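Local coordinates for protein beta-galactosidase (Geobacillus stearothermophilus, PDB 4OIF) that probably hydrolyses terminal non-reducing beta-D-galactose residues of beta-D-galactosides, working as a zinc-containing trimer of glycoside hydrolase family 42, at residues V303-D308 and Q444-F449; L309-K314 and T407-E412; F318-C323 and M347-H352; E451-V456 and V628-R633. All blocks are in the same frame, centred on the assembly; numbering follows the deposited sequence.

Contact 1 (V303-D308 and Q444-F449)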
loop_
_atom_site.group_PDB
_atom_site.type_symbol
_atom_site.label_atom_id
_atom_site.label_comp_id
_atom_site.label_asym_id
_atom_site.label_seq_id
_atom_site.Cartn_x
_atom_site.Cartn_y
_atom_site.Cartn_z
ATOM N N VAL A 303 20.205 -4.952 19.741
ATOM C CA VAL A 303 20.270 -3.892 20.739
ATOM C C VAL A 303 21.721 -3.604 21.110
ATOM O O VAL A 303 22.151 -2.449 21.179
ATOM C CB VAL A 303 19.467 -4.259 22.001
ATOM C CG1 VAL A 303 19.563 -3.146 23.038
ATOM C CG2 VAL A 303 18.015 -4.527 21.643
ATOM N N GLY A 304 22.482 -4.672 21.322
ATOM C CA GLY A 304 23.884 -4.548 21.671
ATOM C C GLY A 304 24.665 -3.855 20.571
ATOM O O GLY A 304 25.558 -3.063 20.850
ATOM N N PHE A 305 24.319 -4.152 19.318
ATOM C CA PHE A 305 24.941 -3.484 18.189
ATOM C C PHE A 305 24.711 -1.982 18.279
ATOM O O PHE A 305 25.676 -1.190 18.213
ATOM C CB PHE A 305 24.403 -4.027 16.871
ATOM C CG PHE A 305 24.988 -3.362 15.648
ATOM C CD1 PHE A 305 26.167 -3.833 15.086
ATOM C CD2 PHE A 305 24.338 -2.280 15.039
ATOM C CE1 PHE A 305 26.703 -3.232 13.937
ATOM C CE2 PHE A 305 24.860 -1.674 13.903
ATOM C CZ PHE A 305 26.051 -2.150 13.347
ATOM N N ILE A 306 23.452 -1.575 18.442
ATOM C CA ILE A 306 23.218 -0.124 18.541
ATOM C C ILE A 306 23.927 0.507 19.751
ATOM O O ILE A 306 24.486 1.608 19.657
ATOM C CB ILE A 306 21.727 0.229 18.614
ATOM C CG1 ILE A 306 21.061 -0.126 17.300
ATOM C CG2 ILE A 306 21.551 1.737 18.821
ATOM C CD1 ILE A 306 21.473 0.791 16.162
ATOM N N ASN A 307 23.926 -0.193 20.879
ATOM C CA ASN A 307 24.659 0.299 22.037
ATOM C C ASN A 307 26.121 0.506 21.707
ATOM O O ASN A 307 26.702 1.509 22.070
ATOM C CB ASN A 307 24.530 -0.656 23.207
ATOM C CG ASN A 307 23.192 -0.555 23.900
ATOM O OD1 ASN A 307 22.443 0.413 23.723
ATOM N ND2 ASN A 307 22.891 -1.555 24.716
ATOM N N ASP A 308 26.718 -0.443 21.001
ATOM C CA ASP A 308 28.126 -0.336 20.700
ATOM C C ASP A 308 28.353 0.870 19.798
ATOM O O ASP A 308 29.326 1.633 19.962
ATOM C CB ASP A 308 28.623 -1.628 20.068
ATOM C CG ASP A 308 28.657 -2.775 21.066
ATOM O OD1 ASP A 308 28.580 -2.511 22.288
ATOM O OD2 ASP A 308 28.756 -3.940 20.640
ATOM N N GLN A 444 25.023 -8.777 10.859
ATOM C CA GLN A 444 25.458 -10.129 10.500
ATOM C C GLN A 444 26.943 -10.303 10.768
ATOM O O GLN A 444 27.390 -11.380 11.179
ATOM C CB GLN A 444 25.174 -10.452 9.032
ATOM C CG GLN A 444 23.715 -10.630 8.721
ATOM C CD GLN A 444 22.956 -11.109 9.934
ATOM O OE1 GLN A 444 23.128 -12.252 10.381
ATOM N NE2 GLN A 444 22.117 -10.233 10.494
ATOM N N HIS A 445 27.720 -9.253 10.534
ATOM C CA HIS A 445 29.151 -9.411 10.780
ATOM C C HIS A 445 29.507 -9.269 12.267
ATOM O O HIS A 445 30.487 -9.837 12.749
ATOM C CB HIS A 445 29.922 -8.441 9.897
ATOM C CG HIS A 445 29.891 -8.839 8.454
ATOM N ND1 HIS A 445 30.974 -9.400 7.813
ATOM C CD2 HIS A 445 28.876 -8.840 7.556
ATOM C CE1 HIS A 445 30.641 -9.686 6.568
ATOM N NE2 HIS A 445 29.374 -9.357 6.386
ATOM N N TYR A 446 28.666 -8.555 12.995
ATOM C CA TYR A 446 28.769 -8.452 14.438
ATOM C C TYR A 446 28.491 -9.792 15.120
ATOM O O TYR A 446 29.110 -10.124 16.135
ATOM C CB TYR A 446 27.782 -7.387 14.900
ATOM C CG TYR A 446 27.681 -7.064 16.373
ATOM C CD1 TYR A 446 28.614 -6.242 16.986
ATOM C CD2 TYR A 446 26.583 -7.484 17.120
ATOM C CE1 TYR A 446 28.492 -5.890 18.320
ATOM C CE2 TYR A 446 26.443 -7.132 18.458
ATOM C CZ TYR A 446 27.404 -6.329 19.056
ATOM O OH TYR A 446 27.282 -5.971 20.392
ATOM N N ARG A 447 27.556 -10.555 14.549
ATOM C CA ARG A 447 27.026 -11.758 15.193
ATOM C C ARG A 447 28.078 -12.708 15.816
ATOM O O ARG A 447 27.950 -13.065 16.980
ATOM C CB ARG A 447 26.145 -12.547 14.212
ATOM C CG ARG A 447 25.631 -13.860 14.804
ATOM C CD ARG A 447 25.015 -14.762 13.761
ATOM N NE ARG A 447 23.876 -14.118 13.123
ATOM C CZ ARG A 447 22.669 -14.041 13.678
ATOM N NH1 ARG A 447 22.454 -14.576 14.875
ATOM N NH2 ARG A 447 21.677 -13.434 13.039
ATOM N N PRO A 448 29.113 -13.116 15.057
ATOM C CA PRO A 448 30.065 -14.047 15.682
ATOM C C PRO A 448 30.795 -13.459 16.885
ATOM O O PRO A 448 31.127 -14.193 17.807
ATOM C CB PRO A 448 31.060 -14.352 14.548
ATOM C CG PRO A 448 30.325 -14.048 13.302
ATOM C CD PRO A 448 29.450 -12.869 13.644
ATOM N N PHE A 449 31.027 -12.153 16.887
ATOM C CA PHE A 449 31.740 -11.514 17.997
ATOM C C PHE A 449 30.839 -11.421 19.226
ATOM O O PHE A 449 31.283 -11.641 20.351
ATOM C CB PHE A 449 32.267 -10.143 17.557
ATOM C CG PHE A 449 33.296 -10.246 16.463
ATOM C CD1 PHE A 449 34.645 -10.355 16.770
ATOM C CD2 PHE A 449 32.908 -10.327 15.129
ATOM C CE1 PHE A 449 35.594 -10.501 15.772
ATOM C CE2 PHE A 449 33.848 -10.471 14.121
ATOM C CZ PHE A 449 35.194 -10.557 14.442
#

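Contact 2 (L309-K314 and T407-E412)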
loop_
_atom_site.group_PDB
_atom_site.type_symbol
_atom_site.label_atom_id
_atom_site.label_comp_id
_atom_site.label_asym_id
_atom_site.label_seq_id
_atom_site.Cartn_x
_atom_site.Cartn_y
_atom_site.Cartn_z
ATOM N N LEU A 309 27.430 1.067 18.869
ATOM C CA LEU A 309 27.540 2.206 17.985
ATOM C C LEU A 309 27.532 3.518 18.783
ATOM O O LEU A 309 28.443 4.346 18.650
ATOM C CB LEU A 309 26.409 2.184 16.946
ATOM C CG LEU A 309 26.299 3.415 16.039
ATOM C CD1 LEU A 309 27.566 3.639 15.215
ATOM C CD2 LEU A 309 25.089 3.298 15.145
ATOM N N TYR A 310 26.526 3.692 19.633
ATOM C CA TYR A 310 26.330 4.972 20.313
ATOM C C TYR A 310 27.327 5.223 21.448
ATOM O O TYR A 310 27.660 6.369 21.754
ATOM C CB TYR A 310 24.893 5.073 20.828
ATOM C CG TYR A 310 23.897 5.299 19.710
ATOM C CD1 TYR A 310 24.327 5.752 18.464
ATOM C CD2 TYR A 310 22.538 5.068 19.894
ATOM C CE1 TYR A 310 23.440 5.965 17.432
ATOM C CE2 TYR A 310 21.635 5.282 18.862
ATOM C CZ TYR A 310 22.099 5.724 17.628
ATOM O OH TYR A 310 21.230 5.935 16.581
ATOM N N ARG A 311 27.814 4.157 22.065
ATOM C CA ARG A 311 28.909 4.297 23.007
ATOM C C ARG A 311 30.117 4.795 22.238
ATOM O O ARG A 311 30.738 5.786 22.616
ATOM C CB ARG A 311 29.229 2.976 23.713
ATOM C CG ARG A 311 30.270 3.099 24.838
ATOM C CD ARG A 311 30.882 1.756 25.156
ATOM N NE ARG A 311 31.464 1.171 23.954
ATOM C CZ ARG A 311 30.963 0.133 23.296
ATOM N NH1 ARG A 311 29.855 -0.464 23.729
ATOM N NH2 ARG A 311 31.574 -0.301 22.201
ATOM N N SER A 312 30.420 4.133 21.127
ATOM C CA SER A 312 31.640 4.448 20.399
ATOM C C SER A 312 31.702 5.859 19.796
ATOM O O SER A 312 32.793 6.349 19.532
ATOM C CB SER A 312 31.866 3.411 19.298
ATOM O OG SER A 312 32.076 2.125 19.859
ATOM N N LEU A 313 30.560 6.511 19.578
ATOM C CA LEU A 313 30.556 7.869 19.001
ATOM C C LEU A 313 31.498 8.846 19.698
ATOM O O LEU A 313 32.186 9.642 19.051
ATOM C CB LEU A 313 29.152 8.453 19.014
ATOM C CG LEU A 313 28.303 7.852 17.903
ATOM C CD1 LEU A 313 26.857 8.271 18.056
ATOM C CD2 LEU A 313 28.868 8.258 16.535
ATOM N N LYS A 314 31.528 8.787 21.021
ATOM C CA LYS A 314 32.396 9.673 21.771
ATOM C C LYS A 314 33.306 8.891 22.712
ATOM O O LYS A 314 33.925 9.472 23.604
ATOM C CB LYS A 314 31.570 10.699 22.543
ATOM C CG LYS A 314 30.739 11.611 21.649
ATOM C CD LYS A 314 30.005 12.675 22.459
ATOM C CE LYS A 314 30.971 13.720 23.004
ATOM N NZ LYS A 314 31.343 14.681 21.934
ATOM N N THR A 407 33.141 3.873 33.924
ATOM C CA THR A 407 34.049 2.880 33.352
ATOM C C THR A 407 33.860 2.752 31.841
ATOM O O THR A 407 32.732 2.825 31.326
ATOM C CB THR A 407 33.865 1.481 33.984
ATOM O OG1 THR A 407 32.500 1.060 33.834
ATOM C CG2 THR A 407 34.246 1.506 35.461
ATOM N N ASN A 408 34.969 2.548 31.145
ATOM C CA ASN A 408 34.952 2.332 29.704
ATOM C C ASN A 408 35.146 0.861 29.354
ATOM O O ASN A 408 35.109 -0.006 30.240
ATOM C CB ASN A 408 36.021 3.195 29.036
ATOM C CG ASN A 408 35.742 4.690 29.201
ATOM O OD1 ASN A 408 34.843 5.244 28.553
ATOM N ND2 ASN A 408 36.503 5.346 30.075
ATOM N N ARG A 409 35.331 0.571 28.070
ATOM C CA ARG A 409 35.435 -0.818 27.628
ATOM C C ARG A 409 36.053 -0.926 26.245
ATOM O O ARG A 409 35.352 -1.147 25.252
ATOM C CB ARG A 409 34.068 -1.498 27.630
ATOM C CG ARG A 409 32.901 -0.613 27.203
ATOM C CD ARG A 409 31.687 -1.466 26.913
ATOM N NE ARG A 409 31.912 -2.273 25.720
ATOM C CZ ARG A 409 31.277 -3.405 25.450
ATOM N NH1 ARG A 409 30.380 -3.880 26.302
ATOM N NH2 ARG A 409 31.543 -4.064 24.329
ATOM N N PRO A 410 37.382 -0.794 26.185
ATOM C CA PRO A 410 38.108 -0.753 24.918
ATOM C C PRO A 410 37.931 -2.047 24.147
ATOM O O PRO A 410 37.891 -3.130 24.732
ATOM C CB PRO A 410 39.568 -0.553 25.349
ATOM C CG PRO A 410 39.491 -0.023 26.749
ATOM C CD PRO A 410 38.292 -0.718 27.339
ATOM N N ALA A 411 37.811 -1.924 22.836
ATOM C CA ALA A 411 37.630 -3.087 21.987
ATOM C C ALA A 411 38.788 -3.179 21.005
ATOM O O ALA A 411 39.347 -2.162 20.602
ATOM C CB ALA A 411 36.282 -3.010 21.246
ATOM N N GLU A 412 39.151 -4.401 20.631
ATOM C CA GLU A 412 40.174 -4.623 19.612
ATOM C C GLU A 412 39.559 -4.831 18.240
ATOM O O GLU A 412 40.274 -5.013 17.251
ATOM C CB GLU A 412 41.023 -5.830 19.968
ATOM C CG GLU A 412 41.665 -5.726 21.321
ATOM C CD GLU A 412 42.476 -6.940 21.641
ATOM O OE1 GLU A 412 41.868 -8.014 21.827
ATOM O OE2 GLU A 412 43.716 -6.819 21.689
#

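Contact 3 (F318-C323 and M347-H352)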
loop_
_atom_site.group_PDB
_atom_site.type_symbol
_atom_site.label_atom_id
_atom_site.label_comp_id
_atom_site.label_asym_id
_atom_site.label_seq_id
_atom_site.Cartn_x
_atom_site.Cartn_y
_atom_site.Cartn_z
ATOM N N PHE A 318 27.685 6.179 27.638
ATOM C CA PHE A 318 26.521 6.880 27.110
ATOM C C PHE A 318 25.383 6.841 28.122
ATOM O O PHE A 318 25.472 6.181 29.142
ATOM C CB PHE A 318 26.079 6.280 25.767
ATOM C CG PHE A 318 25.433 4.919 25.883
ATOM C CD1 PHE A 318 26.202 3.763 25.816
ATOM C CD2 PHE A 318 24.049 4.797 26.036
ATOM C CE1 PHE A 318 25.613 2.509 25.920
ATOM C CE2 PHE A 318 23.449 3.545 26.138
ATOM C CZ PHE A 318 24.238 2.396 26.078
ATOM N N LEU A 319 24.306 7.554 27.842
ATOM C CA LEU A 319 23.180 7.554 28.750
ATOM C C LEU A 319 21.926 7.048 28.043
ATOM O O LEU A 319 21.471 7.621 27.058
ATOM C CB LEU A 319 22.967 8.959 29.340
ATOM C CG LEU A 319 24.102 9.471 30.251
ATOM C CD1 LEU A 319 24.025 10.973 30.492
ATOM C CD2 LEU A 319 24.155 8.723 31.587
ATOM N N LEU A 320 21.383 5.940 28.533
ATOM C CA LEU A 320 20.069 5.522 28.087
ATOM C C LEU A 320 19.088 6.565 28.592
ATOM O O LEU A 320 18.900 6.707 29.801
ATOM C CB LEU A 320 19.715 4.139 28.607
ATOM C CG LEU A 320 18.342 3.641 28.161
ATOM C CD1 LEU A 320 18.310 3.546 26.648
ATOM C CD2 LEU A 320 18.013 2.293 28.802
ATOM N N MET A 321 18.494 7.323 27.668
ATOM C CA MET A 321 17.569 8.391 28.044
ATOM C C MET A 321 16.138 7.858 28.140
ATOM O O MET A 321 15.350 8.279 29.000
ATOM C CB MET A 321 17.640 9.552 27.043
ATOM C CG MET A 321 16.814 10.779 27.436
ATOM S SD MET A 321 17.443 11.643 28.897
ATOM C CE MET A 321 19.092 12.039 28.342
ATOM N N GLU A 322 15.803 6.926 27.257
ATOM C CA GLU A 322 14.476 6.335 27.279
ATOM C C GLU A 322 14.506 4.833 27.018
ATOM O O GLU A 322 15.299 4.335 26.215
ATOM C CB GLU A 322 13.570 7.011 26.248
ATOM C CG GLU A 322 13.317 8.499 26.468
ATOM C CD GLU A 322 12.625 9.138 25.273
ATOM O OE1 GLU A 322 12.290 8.383 24.331
ATOM O OE2 GLU A 322 12.419 10.377 25.274
ATOM N N CYS A 323 13.635 4.126 27.732
ATOM C CA CYS A 323 13.184 2.783 27.376
ATOM C C CYS A 323 11.853 2.603 28.104
ATOM O O CYS A 323 11.495 3.438 28.940
ATOM C CB CYS A 323 14.205 1.703 27.760
ATOM S SG CYS A 323 14.487 1.466 29.535
ATOM N N MET A 347 20.168 -4.347 32.591
ATOM C CA MET A 347 21.537 -4.786 32.829
ATOM C C MET A 347 22.329 -4.813 31.523
ATOM O O MET A 347 23.511 -4.452 31.512
ATOM C CB MET A 347 21.563 -6.159 33.496
ATOM C CG MET A 347 20.949 -6.153 34.885
ATOM S SD MET A 347 21.833 -5.069 36.022
ATOM C CE MET A 347 20.501 -4.019 36.576
ATOM N N GLN A 348 21.681 -5.219 30.428
ATOM C CA GLN A 348 22.360 -5.233 29.135
ATOM C C GLN A 348 22.778 -3.827 28.743
ATOM O O GLN A 348 23.867 -3.608 28.191
ATOM C CB GLN A 348 21.484 -5.827 28.039
ATOM C CG GLN A 348 22.241 -5.944 26.724
ATOM C CD GLN A 348 21.362 -6.261 25.530
ATOM O OE1 GLN A 348 20.163 -5.956 25.515
ATOM N NE2 GLN A 348 21.964 -6.867 24.507
ATOM N N MET A 349 21.902 -2.870 29.036
ATOM C CA MET A 349 22.210 -1.481 28.747
ATOM C C MET A 349 23.442 -1.031 29.513
ATOM O O MET A 349 24.343 -0.413 28.928
ATOM C CB MET A 349 21.015 -0.590 29.069
ATOM C CG MET A 349 19.952 -0.626 27.988
ATOM S SD MET A 349 20.546 0.118 26.460
ATOM C CE MET A 349 19.223 -0.334 25.343
ATOM N N ILE A 350 23.498 -1.341 30.808
ATOM C CA ILE A 350 24.686 -0.973 31.585
ATOM C C ILE A 350 25.948 -1.692 31.069
ATOM O O ILE A 350 27.046 -1.141 31.068
ATOM C CB ILE A 350 24.489 -1.280 33.091
ATOM C CG1 ILE A 350 23.231 -0.574 33.611
ATOM C CG2 ILE A 350 25.730 -0.881 33.926
ATOM C CD1 ILE A 350 23.278 0.930 33.462
ATOM N N ALA A 351 25.783 -2.923 30.612
ATOM C CA ALA A 351 26.919 -3.741 30.223
ATOM C C ALA A 351 27.616 -3.217 28.957
ATOM O O ALA A 351 28.823 -3.390 28.793
ATOM C CB ALA A 351 26.476 -5.179 30.027
ATOM N N HIS A 352 26.857 -2.583 28.068
ATOM C CA HIS A 352 27.416 -2.085 26.821
ATOM C C HIS A 352 27.800 -0.619 26.933
ATOM O O HIS A 352 28.197 -0.015 25.946
ATOM C CB HIS A 352 26.436 -2.285 25.663
ATOM C CG HIS A 352 26.398 -3.687 25.133
ATOM N ND1 HIS A 352 27.116 -4.084 24.024
ATOM C CD2 HIS A 352 25.733 -4.786 25.563
ATOM C CE1 HIS A 352 26.896 -5.367 23.798
ATOM N NE2 HIS A 352 26.059 -5.817 24.715
#

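Contact 4 (E451-V456 and V628-R633)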
loop_
_atom_site.group_PDB
_atom_site.type_symbol
_atom_site.label_atom_id
_atom_site.label_comp_id
_atom_site.label_asym_id
_atom_site.label_seq_id
_atom_site.Cartn_x
_atom_site.Cartn_y
_atom_site.Cartn_z
ATOM N N GLU A 451 28.438 -13.568 19.782
ATOM C CA GLU A 451 28.302 -14.955 20.216
ATOM C C GLU A 451 29.535 -15.426 21.002
ATOM O O GLU A 451 29.464 -16.400 21.745
ATOM C CB GLU A 451 28.036 -15.875 19.007
ATOM C CG GLU A 451 26.618 -15.765 18.442
ATOM C CD GLU A 451 26.351 -16.660 17.238
ATOM O OE1 GLU A 451 27.267 -17.387 16.825
ATOM O OE2 GLU A 451 25.221 -16.630 16.689
ATOM N N ARG A 452 30.647 -14.712 20.852
ATOM C CA ARG A 452 31.884 -15.032 21.545
ATOM C C ARG A 452 32.214 -14.036 22.661
ATOM O O ARG A 452 33.256 -14.148 23.311
ATOM C CB ARG A 452 33.042 -15.069 20.552
ATOM C CG ARG A 452 33.010 -16.241 19.608
ATOM C CD ARG A 452 33.556 -17.478 20.271
ATOM N NE ARG A 452 33.755 -18.535 19.292
ATOM C CZ ARG A 452 33.135 -19.708 19.324
ATOM N NH1 ARG A 452 32.276 -19.978 20.299
ATOM N NH2 ARG A 452 33.379 -20.610 18.380
ATOM N N ASP A 453 31.351 -13.050 22.858
ATOM C CA ASP A 453 31.525 -12.092 23.943
ATOM C C ASP A 453 32.789 -11.281 23.717
ATOM O O ASP A 453 33.464 -10.861 24.656
ATOM C CB ASP A 453 31.565 -12.818 25.291
ATOM C CG ASP A 453 30.387 -13.750 25.471
ATOM O OD1 ASP A 453 29.259 -13.345 25.122
ATOM O OD2 ASP A 453 30.583 -14.895 25.925
ATOM N N ILE A 454 33.111 -11.068 22.452
ATOM C CA ILE A 454 34.257 -10.254 22.101
ATOM C C ILE A 454 33.837 -8.794 21.958
ATOM O O ILE A 454 32.925 -8.477 21.194
ATOM C CB ILE A 454 34.905 -10.760 20.818
ATOM C CG1 ILE A 454 35.477 -12.154 21.081
ATOM C CG2 ILE A 454 35.975 -9.796 20.358
ATOM C CD1 ILE A 454 36.394 -12.646 20.022
ATOM N N PRO A 455 34.483 -7.904 22.722
ATOM C CA PRO A 455 34.060 -6.503 22.720
ATOM C C PRO A 455 34.185 -5.923 21.320
ATOM O O PRO A 455 35.144 -6.237 20.617
ATOM C CB PRO A 455 35.032 -5.830 23.703
ATOM C CG PRO A 455 35.577 -6.944 24.526
ATOM C CD PRO A 455 35.633 -8.132 23.612
ATOM N N VAL A 456 33.204 -5.124 20.914
ATOM C CA VAL A 456 33.226 -4.499 19.601
ATOM C C VAL A 456 32.843 -3.027 19.707
ATOM O O VAL A 456 31.894 -2.675 20.406
ATOM C CB VAL A 456 32.271 -5.214 18.608
ATOM C CG1 VAL A 456 32.198 -4.454 17.290
ATOM C CG2 VAL A 456 32.733 -6.631 18.367
ATOM N N VAL A 628 23.341 -16.798 25.673
ATOM C CA VAL A 628 23.916 -16.200 26.859
ATOM C C VAL A 628 24.950 -15.203 26.413
ATOM O O VAL A 628 25.896 -15.563 25.727
ATOM C CB VAL A 628 24.573 -17.224 27.780
ATOM C CG1 VAL A 628 25.342 -16.522 28.893
ATOM C CG2 VAL A 628 23.535 -18.126 28.343
ATOM N N SER A 629 24.760 -13.949 26.798
ATOM C CA SER A 629 25.659 -12.885 26.413
ATOM C C SER A 629 26.524 -12.511 27.596
ATOM O O SER A 629 26.024 -12.285 28.693
ATOM C CB SER A 629 24.862 -11.671 25.909
ATOM O OG SER A 629 25.718 -10.582 25.613
ATOM N N VAL A 630 27.828 -12.454 27.384
ATOM C CA VAL A 630 28.714 -11.987 28.434
ATOM C C VAL A 630 29.374 -10.713 27.949
ATOM O O VAL A 630 30.000 -10.709 26.895
ATOM C CB VAL A 630 29.780 -13.044 28.818
ATOM C CG1 VAL A 630 30.733 -12.476 29.855
ATOM C CG2 VAL A 630 29.111 -14.322 29.339
ATOM N N GLN A 631 29.211 -9.632 28.705
ATOM C CA GLN A 631 29.757 -8.340 28.297
ATOM C C GLN A 631 30.363 -7.640 29.490
ATOM O O GLN A 631 29.839 -7.754 30.583
ATOM C CB GLN A 631 28.669 -7.455 27.679
ATOM C CG GLN A 631 28.196 -7.888 26.298
ATOM C CD GLN A 631 29.267 -7.726 25.248
ATOM O OE1 GLN A 631 30.098 -6.811 25.317
ATOM N NE2 GLN A 631 29.266 -8.622 24.271
ATOM N N ALA A 632 31.437 -6.885 29.290
ATOM C CA ALA A 632 32.148 -6.303 30.423
ATOM C C ALA A 632 32.475 -4.807 30.316
ATOM O O ALA A 632 32.584 -4.235 29.227
ATOM C CB ALA A 632 33.420 -7.070 30.650
ATOM N N ARG A 633 32.642 -4.183 31.474
ATOM C CA ARG A 633 33.227 -2.853 31.549
ATOM C C ARG A 633 34.456 -2.918 32.436
ATOM O O ARG A 633 34.528 -3.728 33.341
ATOM C CB ARG A 633 32.209 -1.846 32.064
ATOM C CG ARG A 633 31.089 -1.645 31.057
ATOM C CD ARG A 633 30.038 -0.721 31.547
ATOM N NE ARG A 633 30.528 0.642 31.679
ATOM C CZ ARG A 633 29.742 1.661 31.990
ATOM N NH1 ARG A 633 28.447 1.438 32.188
ATOM N NH2 ARG A 633 30.243 2.886 32.104
HETATM O O HOH W 1 28.071 -11.148 24.176
HETATM O O HOH W 2 30.166 -8.041 21.320
HETATM O O HOH W 3 30.500 -5.524 22.161
#

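Contact 1 (V303-D308 and Q444-F449)
Both rings of this contact, F305 and Y446, leave their helices opposite the backbone nitrogen (chi1 179° and -180°), and the Y446 torsion sends its ring straight across to helix 296-312. There the rings meet as a T-shaped pair: the edge of F305 comes down on the face of Y446, planes 85° apart and centroids 5.5 Å from each other. The two rings come closest at F305 CD1 to Y446 CG, 3.8 Å, near the rim on the backbone side of the tyrosine. F305 CB adds a CH-pi contact over the same ring, 4.2 Å from its centroid.

At the far end of the tyrosine, Y446 OH gives a hydrogen bond to D308 OD2 at 2.5 Å. The hydroxyl comes from above the carboxylate plane and not within it. It also sits 3.4 Å from G304 C, close against the turn before D308. The other carboxylate oxygen, D308 OD1, is held by R311 and H352.

The helices cross almost perpendicularly, joining the barrel to the trimerisation domain. With both oxygens of the buried D308 engaged, and arginine and histidine beside it, the carboxylate is probably kept ionised, which would strengthen the short bond from the tyrosine.

Contact 2 (L309-K314 and T407-E412)
R311 and R409 lay their guanidinium groups face over face, and this is where the packing is tight. The planes are only 12° from parallel, but the groups are displaced, so that each meets the other near the rim: R311 NH1 lies 3.4 Å from R409 NE, and R311 CZ lies 3.5 Å from the same nitrogen. Nearer the backbones the aliphatic parts touch too, R311 CD reaching R409 CG at 3.7 Å. The two chains run across each other at about a right angle. Each bends at chi3 (56° in R311, -68° in R409), which folds its flat end over the other chain.

The other flank is much looser. P410 is exposed and its CB points away from the helix segment, and its carbonyl oxygen binds a glycerol probably taken up from the crystallisation liquor. N408, partly exposed, brings the end of its side chain no nearer than 6.3 Å to the helix segment.

All the strong polar bonds of the pair are made with other residues. R311 forms salt bridges to D308 and D457 and reaches H352 O, whereas R409 NH1 bonds to A351 O. Two buried cations can therefore lie flat against each other because their N-H groups point outward, in the guanidinium planes or near them, to carboxylates and carbonyls that probably offset the charge.

Contact 3 (F318-C323 and M347-H352)
L320 and M349 mark the closest backbone approach, their CA atoms 7.4 Å apart, where strand 319-322 of the TIM barrel is covered by helix 341-351. This is the seventh of the eight barrel strands in chain order, and the helix crosses over from it to the eighth, 356-359, a beta-alpha-beta unit. At the start of the strand segment F318 pairs with H352, the first residue to leave helical geometry, with 9.0 Å between their CA atoms.

The side-chain packing is apolar and centred on M349. L320 extends toward the helix, and its CD2 touches M349 CG at 3.6 Å. The methionine doubles back at chi2 (-67°), laying its sulfur along the leucine fork, with M349 SD 4.1 Å from both L320 CD1 and L320 CD2. The two side chains cross at about a right angle. V303, W283 and I357 also pack on M349, filling the layer between barrel and helix.

E322, the predicted nucleophile, belongs to the same strand, while the side chain of L320 faces the helix layer.

F318 uses the position between its backbone N and carbonyl carbon (chi1 72°), which carries the ring to the C-terminal end of the helix. It reaches M349 O at 4.0 Å through F318 CZ. Its edge meets a carbonyl oxygen: F318 CE1 lies 3.6 Å from H352 O, which is close to the plane of the ring.

Contact 4 (E451-V456 and V628-R633)
D453 and V630 make the one direct hydrogen bond between the two segments: V630 N donates to D453 OD1 at 2.8 Å, nearly straight at 166°. The amide comes from well above the carboxylate plane, 69° out of it. S629 and Q631 pair through their backbones with strand 638-645, so the amide of V630, between them, faces the opposite side of the strand and is available to the aspartate. The second oxygen, D453 OD2, is held by H624.

Plain packing accompanies this bond. The flat carboxylate lies against the valine, with D453 CG 3.5 Å from V630 CB, and D453 contributes the largest share of the contact.

Water carries the remaining polar links. One molecule donates to D453 OD1 at 2.7 Å, accepts from Q631 NE2 at 2.8 Å and also bonds to S629 OG. A second accepts from Q631 NE2 and donates to I454 O at 2.8 Å. A third accepts from V456 N at 3.0 Å and gives only a weak bond to Q631 OE1, whose stronger partner is R409 NH1. The glutamine bends at chi2, and its amide thus spans the three waters along the loop.

D453 follows the last turn of helix 438-451 with positive phi (65°), closing it in a Schellman motif. The arrangement is that of a helix C-terminal turn set against an outermost strand, here 628-634 of the antiparallel C-terminal sheet, so that the trimerisation domain is tied to the C-terminal domain.

How the contacts relate
All four contacts are buried, and none is touched by another subunit. Contact 4 lies farthest out, about 18 Å from the chain centre to its own centre, against about 12 Å for the others; it is also the one bridged by ordered water. Contacts 1 and 2 both use helix 296-312, from successive turns, and contact 3 packs the next strand of the barrel. Chemistry follows place: apolar within the barrel (contact 3), aromatic with a buried acid at the domain boundary (contact 1), cationic beside it (contact 2). H352 of contact 3 bonds to residues of both contact 1 and contact 2, while R633 of contact 4 reaches I350 O and T407 O.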